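Local coordinates for protein carboxylase (Deinococcus radiodurans, PDB 5H80) that is the biotin carboxylase domain of a single-chain bacterial carboxylase and probably carboxylates biotin with bicarbonate, using ATP, at residues L321-T326 with Q370-M375. Numbering follows the deposited sequence.
Sequences LQVEHT and QARVNM
V323 lies against the guanidinium group of R372, and its side chain can be followed atom by atom. V323 CB approaches NH2 of R372 at 3.6 Å. With CG1 anti to the backbone N (chi1 172°), V323 CG1 stands over the centre of one guanidinium face, 3.6 Å from R372 CZ, while V323 CG2 comes only to the fringe, 4.0 Å from R372 NH1. The arginine delivers its flat end here on a chain extended from CG to NE. R372 NH2 also forms a salt bridge with E324, 3.1 Å from E324 OE1; carboxylate and guanidinium planes are 41° apart, so the two groups do not pair in a common plane. Each has a further salt-bridge partner: K265 for OE2 of E324, E268 for NH2 of R372. A leucine in place of R372 would probably leave E268 and E324 without this shared cation and V323 without its flat platform.

Two residues earlier on the strand, the amide of Q370 reaches the start of helix 325-332. Q370 NE2 packs 3.6 Å from E324 CA and is hydrogen-bonded to E268, while T326 OG1 donates to Q370 OE1 at a modelled 2.4 Å, a doubtful, very short distance. The type I turn Q322-H325 presents V323 and E324; Q322 O is gripped twice, by H325 N and, in the ring plane, by H325 ND1 at 2.8 Å.

The contact joins the ATP-binding and C-terminal family regions. Its QVEH turn facing a strand arginine, with K265 and E268 alongside, resembles the bicarbonate and biotin pocket of related biotin carboxylases and probably serves likewise.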
ATOM      1  N   LEU A 321      19.792  -4.726  -6.503  1.00 26.78           N
ATOM      2  CA  LEU A 321      18.649  -4.471  -5.645  1.00 25.00           C
ATOM      3  C   LEU A 321      19.063  -4.570  -4.193  1.00 29.52           C
ATOM      4  O   LEU A 321      19.969  -5.335  -3.823  1.00 25.77           O
ATOM      5  CB  LEU A 321      17.504  -5.426  -5.905  1.00 24.58           C
ATOM      6  CG  LEU A 321      16.108  -5.215  -5.261  1.00 21.08           C
ATOM      7  CD1 LEU A 321      15.448  -3.962  -5.826  1.00 25.69           C
ATOM      8  CD2 LEU A 321      15.275  -6.428  -5.523  1.00 22.00           C
ATOM      9  N   GLN A 322      18.464  -3.749  -3.342  1.00 23.49           N
ATOM     10  CA  GLN A 322      18.595  -3.978  -1.886  1.00 27.62           C
ATOM     11  C   GLN A 322      17.314  -4.258  -1.115  1.00 23.20           C
ATOM     12  O   GLN A 322      16.188  -3.865  -1.595  1.00 21.50           O
ATOM     13  CB  GLN A 322      19.156  -2.729  -1.235  1.00 31.41           C
ATOM     14  CG  GLN A 322      20.665  -2.493  -1.364  1.00 34.54           C
ATOM     15  CD  GLN A 322      21.076  -1.166  -0.850  1.00 32.83           C
ATOM     16  OE1 GLN A 322      20.285  -0.201  -0.796  1.00 31.23           O
ATOM     17  NE2 GLN A 322      22.308  -1.102  -0.352  1.00 42.67           N
ATOM     18  N   VAL A 323      17.491  -4.793   0.091  1.00 21.77           N
ATOM     19  CA  VAL A 323      16.397  -5.198   0.928  1.00 21.16           C
ATOM     20  C   VAL A 323      15.448  -3.982   1.158  1.00 19.18           C
ATOM     21  O   VAL A 323      14.162  -4.191   1.129  1.00 23.01           O
ATOM     22  CB  VAL A 323      16.884  -5.668   2.338  1.00 23.02           C
ATOM     23  CG1 VAL A 323      15.730  -5.899   3.277  1.00 25.03           C
ATOM     24  CG2 VAL A 323      17.566  -7.034   2.206  1.00 27.17           C
ATOM     25  N   GLU A 324      16.026  -2.806   1.446  1.00 22.28           N
ATOM     26  CA  GLU A 324      15.280  -1.616   1.723  1.00 24.95           C
ATOM     27  C   GLU A 324      14.718  -0.866   0.485  1.00 20.18           C
ATOM     28  O   GLU A 324      14.360   0.307   0.660  1.00 21.15           O
ATOM     29  CB  GLU A 324      16.050  -0.708   2.661  1.00 24.88           C
ATOM     30  CG  GLU A 324      17.316  -0.184   2.193  1.00 21.19           C
ATOM     31  CD  GLU A 324      18.543  -1.092   2.354  1.00 28.51           C
ATOM     32  OE1 GLU A 324      18.404  -2.329   2.456  1.00 26.67           O
ATOM     33  OE2 GLU A 324      19.674  -0.517   2.380  1.00 31.67           O
ATOM     34  N   HIS A 325      14.735  -1.474  -0.754  1.00 18.42           N
ATOM     35  CA  HIS A 325      14.304  -0.813  -1.962  1.00 15.52           C
ATOM     36  C   HIS A 325      12.775  -0.517  -1.707  1.00 15.18           C
ATOM     37  O   HIS A 325      12.322   0.524  -2.205  1.00 19.56           O
ATOM     38  CB  HIS A 325      14.438  -1.703  -3.179  1.00 18.88           C
ATOM     39  CG  HIS A 325      13.440  -2.840  -3.217  1.00 20.91           C
ATOM     40  ND1 HIS A 325      13.580  -4.015  -2.529  1.00 22.31           N
ATOM     41  CD2 HIS A 325      12.220  -2.921  -3.834  1.00 22.07           C
ATOM     42  CE1 HIS A 325      12.520  -4.815  -2.741  1.00 23.71           C
ATOM     43  NE2 HIS A 325      11.678  -4.170  -3.539  1.00 22.98           N
ATOM     44  N   THR A 326      12.178  -1.365  -0.871  1.00 17.16           N
ATOM     45  CA  THR A 326      10.703  -1.149  -0.555  1.00 20.07           C
ATOM     46  C   THR A 326      10.317   0.284  -0.051  1.00 19.80           C
ATOM     47  O   THR A 326       9.215   0.875  -0.458  1.00 19.12           O
ATOM     48  CB  THR A 326      10.256  -2.090   0.512  1.00 24.26           C
ATOM     49  OG1 THR A 326      11.080  -1.839   1.633  1.00 33.37           O
ATOM     50  CG2 THR A 326      10.386  -3.574   0.044  1.00 31.07           C
ATOM     51  N   GLN A 370      10.638   1.365   6.847  1.00 19.71           N
ATOM     52  CA  GLN A 370      10.588  -0.067   6.857  1.00 20.06           C
ATOM     53  C   GLN A 370      11.161  -0.611   8.130  1.00 18.91           C
ATOM     54  O   GLN A 370      12.218  -0.117   8.599  1.00 22.78           O
ATOM     55  CB  GLN A 370      11.406  -0.682   5.685  1.00 21.18           C
ATOM     56  CG  GLN A 370      11.638  -2.241   5.788  1.00 23.95           C
ATOM     57  CD  GLN A 370      12.144  -2.845   4.517  1.00 25.50           C
ATOM     58  OE1 GLN A 370      11.375  -3.165   3.602  1.00 25.32           O
ATOM     59  NE2 GLN A 370      13.437  -3.053   4.420  1.00 26.09           N
ATOM     60  N   ALA A 371      10.482  -1.543   8.742  1.00 23.96           N
ATOM     61  CA  ALA A 371      11.077  -2.247   9.881  1.00 23.88           C
ATOM     62  C   ALA A 371      11.296  -3.753   9.455  1.00 23.24           C
ATOM     63  O   ALA A 371      10.446  -4.361   8.852  1.00 22.30           O
ATOM     64  CB  ALA A 371      10.263  -2.157  11.086  1.00 24.70           C
ATOM     65  N   ARG A 372      12.497  -4.305   9.751  1.00 23.66           N
ATOM     66  CA  ARG A 372      12.708  -5.731   9.515  1.00 24.34           C
ATOM     67  C   ARG A 372      12.248  -6.586  10.763  1.00 24.80           C
ATOM     68  O   ARG A 372      12.834  -6.489  11.901  1.00 22.98           O
ATOM     69  CB  ARG A 372      14.197  -5.862   9.279  1.00 28.03           C
ATOM     70  CG  ARG A 372      14.750  -5.013   8.055  1.00 27.29           C
ATOM     71  CD  ARG A 372      16.161  -5.501   7.577  1.00 28.39           C
ATOM     72  NE  ARG A 372      16.802  -4.581   6.592  1.00 26.24           N
ATOM     73  CZ  ARG A 372      17.940  -4.853   5.929  1.00 27.68           C
ATOM     74  NH1 ARG A 372      18.480  -6.047   5.997  1.00 31.02           N
ATOM     75  NH2 ARG A 372      18.483  -3.964   5.121  1.00 27.07           N
ATOM     76  N   VAL A 373      11.226  -7.388  10.549  1.00 23.03           N
ATOM     77  CA  VAL A 373      10.752  -8.389  11.532  1.00 22.08           C
ATOM     78  C   VAL A 373      11.545  -9.668  11.480  1.00 22.93           C
ATOM     79  O   VAL A 373      11.533 -10.320  10.404  1.00 25.50           O
ATOM     80  CB  VAL A 373       9.258  -8.572  11.444  1.00 25.18           C
ATOM     81  CG1 VAL A 373       8.764  -9.474  12.552  1.00 26.16           C
ATOM     82  CG2 VAL A 373       8.578  -7.192  11.446  1.00 24.01           C
ATOM     83  N   ASN A 374      12.323  -9.913  12.531  1.00 25.63           N
ATOM     84  CA  ASN A 374      13.237 -11.063  12.564  1.00 26.23           C
ATOM     85  C   ASN A 374      12.813 -12.116  13.631  1.00 26.18           C
ATOM     86  O   ASN A 374      12.227 -11.788  14.643  1.00 29.30           O
ATOM     87  CB  ASN A 374      14.705 -10.700  12.771  1.00 25.69           C
ATOM     88  CG  ASN A 374      15.297  -9.686  11.799  1.00 27.40           C
ATOM     89  OD1 ASN A 374      15.111  -9.782  10.574  1.00 30.95           O
ATOM     90  ND2 ASN A 374      16.133  -8.797  12.325  1.00 29.71           N
ATOM     91  N   MET A 375      13.173 -13.363  13.372  1.00 25.73           N
ATOM     92  CA  MET A 375      13.094 -14.461  14.345  1.00 28.97           C
ATOM     93  C   MET A 375      14.362 -14.325  15.150  1.00 36.80           C
ATOM     94  O   MET A 375      15.444 -14.539  14.629  1.00 42.77           O
ATOM     95  CB  MET A 375      13.026 -15.771  13.551  1.00 31.74           C
ATOM     96  CG  MET A 375      12.785 -16.974  14.404  1.00 38.13           C
ATOM     97  SD  MET A 375      12.456 -18.337  13.296  1.00 42.96           S
ATOM     98  CE  MET A 375      12.517 -19.667  14.541  1.00 45.79           C
TER